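Lipase (Acinetobacter baumannii, PDB 4OPM) is a putative lipase of the alpha/beta hydrolase fold that probably hydrolyses the ester bonds of triacylglycerols. Local coordinates at residues G30-S35 with G82-S87; P95-K100 with G123-L128; D89-V94 with V211-A216; Q15-A20 with S56-N61. All blocks are in the same frame, centred on the assembly; numbering follows the deposited sequence. Where two conformers were deposited one is given.

Followed from the N terminus, the chain first closes a loop at contact 4, where the end of helix 9-19 meets the short 3-10 turn after strand 46-50. Before that loop is complete, strand 32-39 has begun the next one, which contact 1 closes against the loop after strand 72-76; contacts 4 and 1 therefore cross, and Glu83 and Arg57 join them by a salt bridge. Further on, contact 3 ties the start of helix 94-107 to helix 190-220 over a long excursion. Nested inside it, contact 2 packs helix 94-107 on helix 121-132. Contacts 2 and 3 lie on the side of the chain's centre away from contact 4.

Contact 1 of 4, residues G30-S35 with G82-S87; sequences GDITWS and GETIVS
Ile32 lays its CG2 methyl against the methyl of Thr84, the two CG2 atoms 3.8 Å apart. The same Ile32 CG2 also meets Val86 CG1, and here the two side chains lie alongside one another and point the same way. This methyl sits in addition over one face of the Trp34 indole, offset toward the rim. Turning OG1 of Thr84 to the side of its own backbone N (chi1 -73°) sends CG2 to this apolar patch and leaves the hydroxyl facing the neighbouring strand. There Thr84 OG1 accepts from Ser35 N at 2.9 Å in an almost straight bond (175°), while a second hydrogen bond ties it to Asp77 O. Strand 32-39 is an inner strand of the hydrolase sheet, antiparallel to both 22-29 and 72-76; beyond the end of 72-76, the irregular segment 82-87 takes up a place beside it. A single antiparallel bridge, the hydrogen-bonded pair Thr33 and Ile85, is formed: Thr33 N reaches Ile85 O at 2.9 Å, and Ile85 N reaches Thr33 O at 2.9 Å. At one end of the bridge, Ser35 OG rests 3.6 Å from Glu83 CB and bonds to Asp77, while the Glu83 carboxylate pairs with Arg57. At the other, a water donates to Asp31 O (2.8 Å) and accepts from Ser87 N (2.8 Å).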
loop_
_atom_site.group_PDB
_atom_site.type_symbol
_atom_site.label_atom_id
_atom_site.label_comp_id
_atom_site.label_asym_id
_atom_site.label_seq_id
_atom_site.Cartn_x
_atom_site.Cartn_y
_atom_site.Cartn_z
ATOM N N GLY A 30 13.460 17.557 -2.846
ATOM C CA GLY A 30 12.768 18.719 -3.388
ATOM C C GLY A 30 11.964 19.394 -2.294
ATOM O O GLY A 30 12.500 19.672 -1.218
ATOM N N ASP A 31 10.647 19.536 -2.510
ATOM C CA ASP A 31 9.758 20.177 -1.536
ATOM C C ASP A 31 9.018 19.162 -0.632
ATOM O O ASP A 31 8.032 19.526 0.018
ATOM C CB ASP A 31 8.753 21.094 -2.261
ATOM C CG ASP A 31 9.422 22.285 -2.911
ATOM O OD1 ASP A 31 10.216 22.969 -2.222
ATOM O OD2 ASP A 31 9.172 22.523 -4.117
ATOM N N ILE A 32 9.508 17.908 -0.561
ATOM C CA ILE A 32 8.888 16.877 0.269
ATOM C C ILE A 32 9.888 16.351 1.277
ATOM O O ILE A 32 11.005 15.993 0.890
ATOM C CB ILE A 32 8.327 15.691 -0.583
ATOM C CG1 ILE A 32 7.374 16.158 -1.715
ATOM C CG2 ILE A 32 7.665 14.597 0.311
ATOM C CD1 ILE A 32 7.069 15.078 -2.762
ATOM N N THR A 33 9.484 16.268 2.555
ATOM C CA THR A 33 10.290 15.607 3.576
ATOM C C THR A 33 9.658 14.239 3.781
ATOM O O THR A 33 8.600 14.126 4.410
ATOM C CB THR A 33 10.434 16.423 4.863
ATOM O OG1 THR A 33 11.000 17.677 4.520
ATOM C CG2 THR A 33 11.352 15.734 5.883
ATOM N N TRP A 34 10.286 13.211 3.211
ATOM C CA TRP A 34 9.778 11.857 3.304
ATOM C C TRP A 34 10.095 11.222 4.642
ATOM O O TRP A 34 11.239 11.270 5.095
ATOM C CB TRP A 34 10.379 10.979 2.190
ATOM C CG TRP A 34 9.876 11.295 0.811
ATOM C CD1 TRP A 34 10.383 12.218 -0.056
ATOM C CD2 TRP A 34 8.810 10.635 0.118
ATOM N NE1 TRP A 34 9.696 12.178 -1.249
ATOM C CE2 TRP A 34 8.705 11.234 -1.159
ATOM C CE3 TRP A 34 7.915 9.597 0.460
ATOM C CZ2 TRP A 34 7.757 10.825 -2.106
ATOM C CZ3 TRP A 34 6.975 9.187 -0.483
ATOM C CH2 TRP A 34 6.892 9.810 -1.741
ATOM N N SER A 35 9.086 10.596 5.244
ATOM C CA SER A 35 9.232 9.737 6.415
ATOM C C SER A 35 9.175 8.312 5.874
ATOM O O SER A 35 8.307 8.019 5.040
ATOM C CB SER A 35 8.118 9.995 7.428
ATOM O OG SER A 35 8.087 8.973 8.412
ATOM N N GLY A 82 1.149 9.557 7.558
ATOM C CA GLY A 82 2.187 9.466 8.576
ATOM C C GLY A 82 2.899 10.765 8.867
ATOM O O GLY A 82 2.250 11.786 9.118
ATOM N N GLU A 83 4.243 10.735 8.818
ATOM C CA GLU A 83 5.056 11.907 9.139
ATOM C C GLU A 83 5.675 12.576 7.905
ATOM O O GLU A 83 6.526 13.454 8.063
ATOM C CB GLU A 83 6.160 11.523 10.150
ATOM C CG GLU A 83 5.623 11.007 11.469
ATOM C CD GLU A 83 6.584 10.074 12.168
ATOM O OE1 GLU A 83 7.648 10.550 12.625
ATOM O OE2 GLU A 83 6.267 8.867 12.276
ATOM N N THR A 84 5.247 12.198 6.681
ATOM C CA THR A 84 5.750 12.847 5.466
ATOM C C THR A 84 5.143 14.251 5.402
ATOM O O THR A 84 3.945 14.410 5.647
ATOM C CB THR A 84 5.477 11.977 4.229
ATOM O OG1 THR A 84 6.393 10.884 4.288
ATOM C CG2 THR A 84 5.657 12.727 2.898
ATOM N N ILE A 85 5.984 15.258 5.094
ATOM C CA ILE A 85 5.591 16.665 5.039
ATOM C C ILE A 85 5.676 17.169 3.601
ATOM O O ILE A 85 6.675 16.964 2.903
ATOM C CB ILE A 85 6.430 17.566 6.011
ATOM C CG1 ILE A 85 6.440 17.011 7.455
ATOM C CG2 ILE A 85 5.925 19.030 5.998
ATOM C CD1 ILE A 85 7.664 17.439 8.275
ATOM N N VAL A 86 4.593 17.800 3.156
ATOM C CA VAL A 86 4.473 18.401 1.823
ATOM C C VAL A 86 3.918 19.824 1.975
ATOM O O VAL A 86 3.452 20.194 3.058
ATOM C CB VAL A 86 3.606 17.548 0.853
ATOM C CG1 VAL A 86 4.258 16.199 0.571
ATOM C CG2 VAL A 86 2.186 17.366 1.385
ATOM N N SER A 87 3.913 20.588 0.887
ATOM C CA SER A 87 3.376 21.953 0.889
ATOM C C SER A 87 1.850 21.939 1.079
ATOM O O SER A 87 1.199 20.902 0.873
ATOM C CB SER A 87 3.752 22.667 -0.403
ATOM O OG SER A 87 3.230 21.963 -1.517
HETATM O O HOH W 1 5.510 19.729 -1.260
#

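Contact 2 of 4, residues P95-K100 with G123-L128; sequences PNLAEK and GSIALL
Ile125 and Leu97 meet obliquely through their ends, with CD1 of Ile125 lying 4.0 Å from CD1 of Leu97. The branched Ile125 divides its two arms between neighbouring residues of the other helix. Its CG2, directed away from the backbone N by a chi1 of -66°, approaches the main chain of Ala98, 4.1 Å from Ala98 CA, whereas CD1 extends to Leu97. Ala98 has only a methyl to offer, and Leu128 comes over it: Leu128 CD2 is 3.9 Å from Ala98 CB. The same Leu128 CD2 reaches on to the helix start, where it touches Pro95 CA at 3.7 Å. The small Ala98 is thus touched by both Ile125 and Leu128, and the segments of helices 94-107 and 121-132 pass with their axes 9.1 Å apart, crossing at -64°. In the alpha/beta hydrolase fold the second helix is the one that follows the nucleophile elbow, here probably centred on Ser120, and Ile125 also packs against that turn. Helix 190-220 adds Leu210 and Leu217 beside Leu97 and Pro95. The polar side chains of 95-100 take no part: Lys100 NZ forms a salt bridge to Glu99 OE1 (2.7 Å) and a hydrogen bond to Asn96 OD1 (2.9 Å), and Glu99 also bridges to Arg103. The two segments meet through hydrocarbon groups alone, and burial of these apolar side chains is probably what favours the contact.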
loop_
_atom_site.group_PDB
_atom_site.type_symbol
_atom_site.label_atom_id
_atom_site.label_comp_id
_atom_site.label_asym_id
_atom_site.label_seq_id
_atom_site.Cartn_x
_atom_site.Cartn_y
_atom_site.Cartn_z
ATOM N N PRO A 95 -0.599 10.184 -10.679
ATOM C CA PRO A 95 0.607 10.447 -11.491
ATOM C C PRO A 95 1.706 11.192 -10.717
ATOM O O PRO A 95 2.875 10.837 -10.865
ATOM C CB PRO A 95 0.074 11.309 -12.653
ATOM C CG PRO A 95 -1.354 10.894 -12.787
ATOM C CD PRO A 95 -1.812 10.691 -11.369
ATOM N N ASN A 96 1.346 12.201 -9.891
ATOM C CA ASN A 96 2.352 12.948 -9.116
ATOM C C ASN A 96 2.925 12.086 -7.986
ATOM O O ASN A 96 4.122 12.153 -7.718
ATOM C CB ASN A 96 1.815 14.271 -8.556
ATOM C CG ASN A 96 2.931 15.174 -8.089
ATOM O OD1 ASN A 96 3.943 15.330 -8.776
ATOM N ND2 ASN A 96 2.820 15.735 -6.878
ATOM N N LEU A 97 2.095 11.247 -7.354
ATOM C CA LEU A 97 2.592 10.355 -6.303
ATOM C C LEU A 97 3.620 9.369 -6.889
ATOM O O LEU A 97 4.679 9.188 -6.297
ATOM C CB LEU A 97 1.431 9.612 -5.596
ATOM C CG LEU A 97 0.434 10.496 -4.832
ATOM C CD1 LEU A 97 -0.735 9.677 -4.310
ATOM C CD2 LEU A 97 1.099 11.263 -3.691
ATOM N N ALA A 98 3.346 8.804 -8.088
ATOM C CA ALA A 98 4.267 7.857 -8.734
ATOM C C ALA A 98 5.597 8.541 -9.132
ATOM O O ALA A 98 6.676 7.990 -8.870
ATOM C CB ALA A 98 3.607 7.231 -9.951
ATOM N N GLU A 99 5.517 9.747 -9.722
ATOM C CA GLU A 99 6.706 10.487 -10.138
ATOM C C GLU A 99 7.513 10.913 -8.902
ATOM O O GLU A 99 8.729 10.788 -8.923
ATOM C CB GLU A 99 6.334 11.699 -11.007
ATOM C CG GLU A 99 7.546 12.422 -11.583
ATOM C CD GLU A 99 8.126 13.538 -10.732
ATOM O OE1 GLU A 99 7.393 14.079 -9.875
ATOM O OE2 GLU A 99 9.316 13.877 -10.924
ATOM N N LYS A 100 6.848 11.409 -7.831
ATOM C CA LYS A 100 7.575 11.845 -6.627
ATOM C C LYS A 100 8.166 10.631 -5.891
ATOM O O LYS A 100 9.257 10.734 -5.326
ATOM C CB LYS A 100 6.702 12.708 -5.704
ATOM C CG LYS A 100 6.341 14.074 -6.304
ATOM C CD LYS A 100 7.588 14.946 -6.612
ATOM C CE LYS A 100 7.253 16.316 -7.131
ATOM N NZ LYS A 100 6.658 16.258 -8.507
ATOM N N GLY A 123 -1.099 -0.257 -4.806
ATOM C CA GLY A 123 -1.019 -1.140 -5.970
ATOM C C GLY A 123 -1.156 -0.327 -7.254
ATOM O O GLY A 123 -0.440 -0.570 -8.233
ATOM N N SER A 124 -2.065 0.673 -7.257
ATOM C CA SER A 124 -2.258 1.563 -8.429
ATOM C C SER A 124 -0.972 2.325 -8.733
ATOM O O SER A 124 -0.554 2.394 -9.890
ATOM C CB SER A 124 -3.390 2.564 -8.192
ATOM O OG SER A 124 -4.591 1.878 -7.890
ATOM N N ILE A 125 -0.332 2.865 -7.684
ATOM C CA ILE A 125 0.932 3.598 -7.782
ATOM C C ILE A 125 2.029 2.645 -8.288
ATOM O O ILE A 125 2.780 3.021 -9.193
ATOM C CB ILE A 125 1.295 4.258 -6.412
ATOM C CG1 ILE A 125 0.255 5.369 -6.045
ATOM C CG2 ILE A 125 2.725 4.826 -6.440
ATOM C CD1 ILE A 125 0.265 5.846 -4.547
ATOM N N ALA A 126 2.084 1.401 -7.736
ATOM C CA ALA A 126 3.074 0.402 -8.154
ATOM C C ALA A 126 2.940 0.092 -9.662
ATOM O O ALA A 126 3.954 0.028 -10.356
ATOM C CB ALA A 126 2.939 -0.871 -7.321
ATOM N N LEU A 127 1.693 -0.024 -10.164
ATOM C CA LEU A 127 1.385 -0.275 -11.580
ATOM C C LEU A 127 1.891 0.869 -12.465
ATOM O O LEU A 127 2.552 0.623 -13.477
ATOM C CB LEU A 127 -0.131 -0.485 -11.783
ATOM C CG LEU A 127 -0.661 -1.887 -11.397
ATOM C CD1 LEU A 127 -2.173 -1.871 -11.168
ATOM C CD2 LEU A 127 -0.295 -2.930 -12.435
ATOM N N LEU A 128 1.621 2.121 -12.064
ATOM C CA LEU A 128 2.074 3.286 -12.826
ATOM C C LEU A 128 3.609 3.351 -12.836
ATOM O O LEU A 128 4.209 3.596 -13.882
ATOM C CB LEU A 128 1.462 4.572 -12.256
ATOM C CG LEU A 128 1.393 5.784 -13.183
ATOM C CD1 LEU A 128 0.720 5.434 -14.533
ATOM C CD2 LEU A 128 0.655 6.923 -12.508
#

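Contact 3 of 4, residues D89-V94 with V211-A216; sequences DFDYSV and VDQLIA
Apolar contact between the segments is carried by Val94 and Leu214, whose side chains meet obliquely with Val94 CG2 3.9 Å from Leu214 CD2. Val94 also touches Ile125 and Leu128, so the pair sits where three helices come together. A second element is Gln213, modelled in two conformers, so that its placing is tentative. In the conformer given, its aliphatic part, bent at chi2 (-71°), passes along the backbone with CG 4.0 Å from Tyr92 C, and OE1 lies against Ser93 CB at 3.4 Å, a van der Waals contact. Tyr92 itself has Phe90 CD2 over the centre of one ring face.

No hydrogen bond links the two segments. The Tyr92 hydroxyl is instead hydrogen-bonded to Gln206, farther back on the same helix as Gln213.

Within 89-94 the hydrogen bonding is firmer. Asp91 OD1 accepts from Ser93 N at 3.1 Å, met from above the carboxylate plane, and Ser93 OG in turn caps Asn96 N. An Asx turn followed by a serine N-cap thus launches helix 94-107 beside helix 190-220, part of the helical insertion between strands 137-143 and 237-242 that probably corresponds to the cap of many alpha/beta hydrolases.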
loop_
_atom_site.group_PDB
_atom_site.type_symbol
_atom_site.label_atom_id
_atom_site.label_comp_id
_atom_site.label_asym_id
_atom_site.label_seq_id
_atom_site.Cartn_x
_atom_site.Cartn_y
_atom_site.Cartn_z
ATOM N N ASP A 89 -0.330 23.370 -0.766
ATOM C CA ASP A 89 -0.960 23.276 -2.085
ATOM C C ASP A 89 -0.478 22.045 -2.887
ATOM O O ASP A 89 -0.589 22.021 -4.122
ATOM C CB ASP A 89 -0.665 24.570 -2.875
ATOM C CG ASP A 89 0.789 24.730 -3.303
ATOM O OD1 ASP A 89 1.694 24.433 -2.482
ATOM O OD2 ASP A 89 1.023 25.093 -4.475
ATOM N N PHE A 90 0.030 21.009 -2.196
ATOM C CA PHE A 90 0.557 19.810 -2.847
ATOM C C PHE A 90 -0.435 19.129 -3.808
ATOM O O PHE A 90 -1.646 19.091 -3.561
ATOM C CB PHE A 90 1.035 18.795 -1.794
ATOM C CG PHE A 90 1.798 17.623 -2.372
ATOM C CD1 PHE A 90 3.091 17.788 -2.867
ATOM C CD2 PHE A 90 1.219 16.356 -2.438
ATOM C CE1 PHE A 90 3.785 16.705 -3.430
ATOM C CE2 PHE A 90 1.912 15.277 -2.999
ATOM C CZ PHE A 90 3.187 15.459 -3.501
ATOM N N ASP A 91 0.112 18.584 -4.904
ATOM C CA ASP A 91 -0.614 17.827 -5.918
ATOM C C ASP A 91 -0.659 16.332 -5.502
ATOM O O ASP A 91 0.330 15.599 -5.661
ATOM C CB ASP A 91 0.056 18.032 -7.292
ATOM C CG ASP A 91 -0.425 17.120 -8.406
ATOM O OD1 ASP A 91 -1.490 16.473 -8.239
ATOM O OD2 ASP A 91 0.238 17.081 -9.459
ATOM N N TYR A 92 -1.829 15.874 -5.020
ATOM C CA TYR A 92 -2.025 14.507 -4.534
ATOM C C TYR A 92 -2.500 13.513 -5.615
ATOM O O TYR A 92 -2.948 12.412 -5.273
ATOM C CB TYR A 92 -3.036 14.507 -3.376
ATOM C CG TYR A 92 -2.516 15.171 -2.124
ATOM C CD1 TYR A 92 -1.808 14.446 -1.170
ATOM C CD2 TYR A 92 -2.760 16.519 -1.876
ATOM C CE1 TYR A 92 -1.342 15.049 -0.004
ATOM C CE2 TYR A 92 -2.292 17.139 -0.719
ATOM C CZ TYR A 92 -1.581 16.398 0.214
ATOM O OH TYR A 92 -1.124 16.998 1.364
ATOM N N SER A 93 -2.380 13.870 -6.909
ATOM C CA SER A 93 -2.807 12.944 -7.963
ATOM C C SER A 93 -1.911 11.712 -8.010
ATOM O O SER A 93 -0.723 11.811 -7.683
ATOM C CB SER A 93 -2.803 13.639 -9.321
ATOM O OG SER A 93 -1.479 13.803 -9.803
ATOM N N VAL A 94 -2.468 10.553 -8.422
ATOM C CA VAL A 94 -1.721 9.290 -8.557
ATOM C C VAL A 94 -0.487 9.512 -9.494
ATOM O O VAL A 94 0.608 9.134 -9.079
ATOM C CB VAL A 94 -2.626 8.105 -8.995
ATOM C CG1 VAL A 94 -1.811 6.850 -9.325
ATOM C CG2 VAL A 94 -3.648 7.798 -7.906
ATOM N N VAL A 211 -8.734 11.890 -2.350
ATOM C CA VAL A 211 -9.999 11.323 -2.838
ATOM C C VAL A 211 -10.547 12.173 -4.000
ATOM O O VAL A 211 -10.926 11.614 -5.024
ATOM C CB VAL A 211 -11.029 11.165 -1.691
ATOM C CG1 VAL A 211 -12.443 10.923 -2.221
ATOM C CG2 VAL A 211 -10.601 10.026 -0.767
ATOM N N ASP A 212 -10.552 13.510 -3.865
ATOM C CA ASP A 212 -11.058 14.367 -4.948
ATOM C C ASP A 212 -10.261 14.161 -6.240
ATOM O O ASP A 212 -10.858 14.133 -7.325
ATOM C CB ASP A 212 -11.035 15.836 -4.522
ATOM C CG ASP A 212 -12.122 16.173 -3.516
ATOM O OD1 ASP A 212 -13.176 15.487 -3.525
ATOM O OD2 ASP A 212 -11.969 17.182 -2.794
ATOM N N GLN A 213 -8.926 13.989 -6.114
ATOM C CA GLN A 213 -8.008 13.752 -7.233
ATOM C C GLN A 213 -8.302 12.392 -7.873
ATOM O O GLN A 213 -8.239 12.251 -9.096
ATOM C CB GLN A 213 -6.541 13.818 -6.754
ATOM C CG GLN A 213 -6.065 15.206 -6.320
ATOM C CD GLN A 213 -5.895 16.157 -7.470
ATOM O OE1 GLN A 213 -4.948 16.059 -8.254
ATOM N NE2 GLN A 213 -6.804 17.110 -7.582
ATOM N N LEU A 214 -8.624 11.379 -7.026
ATOM C CA LEU A 214 -8.948 10.029 -7.495
ATOM C C LEU A 214 -10.248 10.039 -8.299
ATOM O O LEU A 214 -10.328 9.412 -9.356
ATOM C CB LEU A 214 -9.106 9.076 -6.303
ATOM C CG LEU A 214 -7.898 8.319 -5.881
ATOM C CD1 LEU A 214 -8.234 7.473 -4.657
ATOM C CD2 LEU A 214 -7.407 7.400 -7.017
ATOM N N ILE A 215 -11.258 10.778 -7.802
ATOM C CA ILE A 215 -12.554 10.937 -8.464
ATOM C C ILE A 215 -12.325 11.559 -9.856
ATOM O O ILE A 215 -12.830 11.028 -10.846
ATOM C CB ILE A 215 -13.527 11.774 -7.585
ATOM C CG1 ILE A 215 -13.938 10.994 -6.297
ATOM C CG2 ILE A 215 -14.771 12.211 -8.383
ATOM C CD1 ILE A 215 -14.576 11.876 -5.232
ATOM N N ALA A 216 -11.525 12.648 -9.923
ATOM C CA ALA A 216 -11.199 13.335 -11.179
ATOM C C ALA A 216 -10.414 12.407 -12.129
ATOM O O ALA A 216 -10.723 12.389 -13.320
ATOM C CB ALA A 216 -10.406 14.603 -10.907
#

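Contact 4 of 4, residues Q15-A20 with S56-N61; sequences QERNWA and SRDNWN
Arg17 grips Asp58 side-on, and this paired bond forms the tight heart of the contact. Arg17 NE bonds to Asp58 OD1 at 2.8 Å and Arg17 NH2 to Asp58 OD2 at 2.8 Å. Each oxygen uses its syn lone pair, and guanidinium and carboxylate are nearly coplanar (13° apart). The extended chain of Arg17 carries its guanidinium across to Asp58, where Arg57 covers one face of it: the two groups stack with centres 3.8 Å apart and planes at 26°. Such a pair of like charges is probably tolerable because Asp58 meets one arginine, while Arg57 forms salt bridges with Asp77 and Glu83 and bonds to Ser37. Asn61 links this cluster to its more open flank. Its ND2 donates to Asp58 OD1 (3.0 Å), on the anti side of that carboxylate, and to Glu16 OE1 (2.8 Å), which it meets from 44° above the Glu16 carboxylate plane. Ala20 CB packs on Asn61 O at 3.4 Å.

Beyond these the packing relaxes. A water donates to both Glu16 OE1 (2.7 Å) and Asp58 O (2.8 Å), bridging two acceptors that do not bond to each other. The exposed Trp19, stacked on His65, brushes the Asn61 carbonyl obliquely. The N-terminal helix is therefore fastened to the turn after strand 46-50 by a salt bridge together with the Asn61 amide bonds. The arginines and that amide would be expected to favour ionised Asp58, probably outweighing the opposing charge of nearby Glu16.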
loop_
_atom_site.group_PDB
_atom_site.type_symbol
_atom_site.label_atom_id
_atom_site.label_comp_id
_atom_site.label_asym_id
_atom_site.label_seq_id
_atom_site.Cartn_x
_atom_site.Cartn_y
_atom_site.Cartn_z
ATOM N N GLN A 15 7.903 0.584 18.945
ATOM C CA GLN A 15 8.200 -0.782 19.377
ATOM C C GLN A 15 7.815 -1.797 18.296
ATOM O O GLN A 15 8.563 -2.764 18.059
ATOM C CB GLN A 15 7.479 -1.087 20.693
ATOM C CG GLN A 15 8.057 -0.324 21.875
ATOM C CD GLN A 15 7.459 -0.831 23.151
ATOM O OE1 GLN A 15 7.718 -1.958 23.569
ATOM N NE2 GLN A 15 6.600 -0.042 23.762
ATOM N N GLU A 16 6.664 -1.575 17.617
ATOM C CA GLU A 16 6.222 -2.488 16.556
ATOM C C GLU A 16 7.215 -2.445 15.385
ATOM O O GLU A 16 7.548 -3.494 14.842
ATOM C CB GLU A 16 4.799 -2.197 16.069
ATOM C CG GLU A 16 4.272 -3.360 15.234
ATOM C CD GLU A 16 2.977 -3.134 14.476
ATOM O OE1 GLU A 16 2.819 -2.052 13.868
ATOM O OE2 GLU A 16 2.153 -4.079 14.431
ATOM N N ARG A 17 7.699 -1.229 15.012
ATOM C CA ARG A 17 8.693 -1.088 13.938
ATOM C C ARG A 17 9.982 -1.844 14.316
ATOM O O ARG A 17 10.554 -2.560 13.487
ATOM C CB ARG A 17 9.006 0.384 13.655
ATOM C CG ARG A 17 7.833 1.152 13.064
ATOM C CD ARG A 17 8.067 2.654 13.220
ATOM N NE ARG A 17 6.823 3.394 12.982
ATOM C CZ ARG A 17 6.565 4.605 13.457
ATOM N NH1 ARG A 17 7.458 5.232 14.216
ATOM N NH2 ARG A 17 5.407 5.193 13.194
ATOM N N ASN A 18 10.409 -1.710 15.588
ATOM C CA ASN A 18 11.602 -2.407 16.076
ATOM C C ASN A 18 11.422 -3.942 15.961
ATOM O O ASN A 18 12.330 -4.631 15.498
ATOM C CB ASN A 18 11.913 -2.008 17.514
ATOM C CG ASN A 18 13.274 -2.494 17.935
ATOM O OD1 ASN A 18 13.413 -3.521 18.606
ATOM N ND2 ASN A 18 14.310 -1.832 17.451
ATOM N N TRP A 19 10.239 -4.454 16.333
ATOM C CA TRP A 19 9.889 -5.876 16.247
ATOM C C TRP A 19 9.940 -6.361 14.777
ATOM O O TRP A 19 10.302 -7.507 14.513
ATOM C CB TRP A 19 8.495 -6.114 16.869
ATOM C CG TRP A 19 7.898 -7.449 16.546
ATOM C CD1 TRP A 19 8.149 -8.640 17.169
ATOM C CD2 TRP A 19 6.981 -7.735 15.477
ATOM N NE1 TRP A 19 7.452 -9.654 16.545
ATOM C CE2 TRP A 19 6.707 -9.122 15.523
ATOM C CE3 TRP A 19 6.336 -6.943 14.503
ATOM C CZ2 TRP A 19 5.820 -9.737 14.629
ATOM C CZ3 TRP A 19 5.464 -7.551 13.607
ATOM C CH2 TRP A 19 5.193 -8.927 13.689
ATOM N N ALA A 20 9.560 -5.482 13.833
ATOM C CA ALA A 20 9.573 -5.773 12.405
ATOM C C ALA A 20 10.999 -5.679 11.801
ATOM O O ALA A 20 11.176 -5.990 10.616
ATOM C CB ALA A 20 8.635 -4.829 11.682
ATOM N N SER A 56 -0.511 4.100 6.067
ATOM C CA SER A 56 0.819 4.588 6.435
ATOM C C SER A 56 1.819 3.452 6.295
ATOM O O SER A 56 1.422 2.282 6.132
ATOM C CB SER A 56 0.832 5.155 7.858
ATOM O OG SER A 56 0.912 4.126 8.831
ATOM N N ARG A 57 3.112 3.774 6.421
ATOM C CA ARG A 57 4.167 2.765 6.376
ATOM C C ARG A 57 3.935 1.631 7.392
ATOM O O ARG A 57 4.285 0.482 7.105
ATOM C CB ARG A 57 5.545 3.397 6.615
ATOM C CG ARG A 57 5.751 4.089 7.966
ATOM C CD ARG A 57 6.941 5.010 7.917
ATOM N NE ARG A 57 6.985 5.917 9.063
ATOM C CZ ARG A 57 7.836 5.806 10.082
ATOM N NH1 ARG A 57 8.723 4.819 10.110
ATOM N NH2 ARG A 57 7.820 6.692 11.067
ATOM N N ASP A 58 3.318 1.936 8.557
ATOM C CA ASP A 58 3.087 0.925 9.604
ATOM C C ASP A 58 2.090 -0.167 9.183
ATOM O O ASP A 58 2.111 -1.255 9.771
ATOM C CB ASP A 58 2.644 1.595 10.906
ATOM C CG ASP A 58 3.749 2.456 11.494
ATOM O OD1 ASP A 58 4.912 1.974 11.569
ATOM O OD2 ASP A 58 3.477 3.626 11.806
ATOM N N ASN A 59 1.305 0.063 8.099
ATOM C CA ASN A 59 0.397 -0.977 7.585
ATOM C C ASN A 59 1.172 -2.241 7.150
ATOM O O ASN A 59 0.599 -3.321 7.118
ATOM C CB ASN A 59 -0.377 -0.458 6.370
ATOM C CG ASN A 59 -1.389 0.637 6.628
ATOM O OD1 ASN A 59 -1.893 1.242 5.681
ATOM N ND2 ASN A 59 -1.760 0.874 7.882
ATOM N N TRP A 60 2.459 -2.073 6.768
ATOM C CA TRP A 60 3.307 -3.145 6.277
ATOM C C TRP A 60 4.148 -3.826 7.380
ATOM O O TRP A 60 4.893 -4.744 7.050
ATOM C CB TRP A 60 4.255 -2.595 5.205
ATOM C CG TRP A 60 3.592 -2.361 3.886
ATOM C CD1 TRP A 60 3.199 -1.160 3.363
ATOM C CD2 TRP A 60 3.235 -3.359 2.923
ATOM N NE1 TRP A 60 2.618 -1.352 2.130
ATOM C CE2 TRP A 60 2.648 -2.689 1.824
ATOM C CE3 TRP A 60 3.386 -4.756 2.864
ATOM C CZ2 TRP A 60 2.193 -3.374 0.688
ATOM C CZ3 TRP A 60 2.949 -5.432 1.733
ATOM C CH2 TRP A 60 2.381 -4.738 0.649
ATOM N N ASN A 61 4.055 -3.387 8.645
ATOM C CA ASN A 61 4.917 -3.904 9.721
ATOM C C ASN A 61 4.846 -5.412 9.899
ATOM O O ASN A 61 5.902 -6.043 9.995
ATOM C CB ASN A 61 4.651 -3.218 11.059
ATOM C CG ASN A 61 5.174 -1.789 11.084
ATOM O OD1 ASN A 61 5.932 -1.366 10.194
ATOM N ND2 ASN A 61 4.762 -1.011 12.076
HETATM O O HOH W 2 0.801 -1.627 12.180
#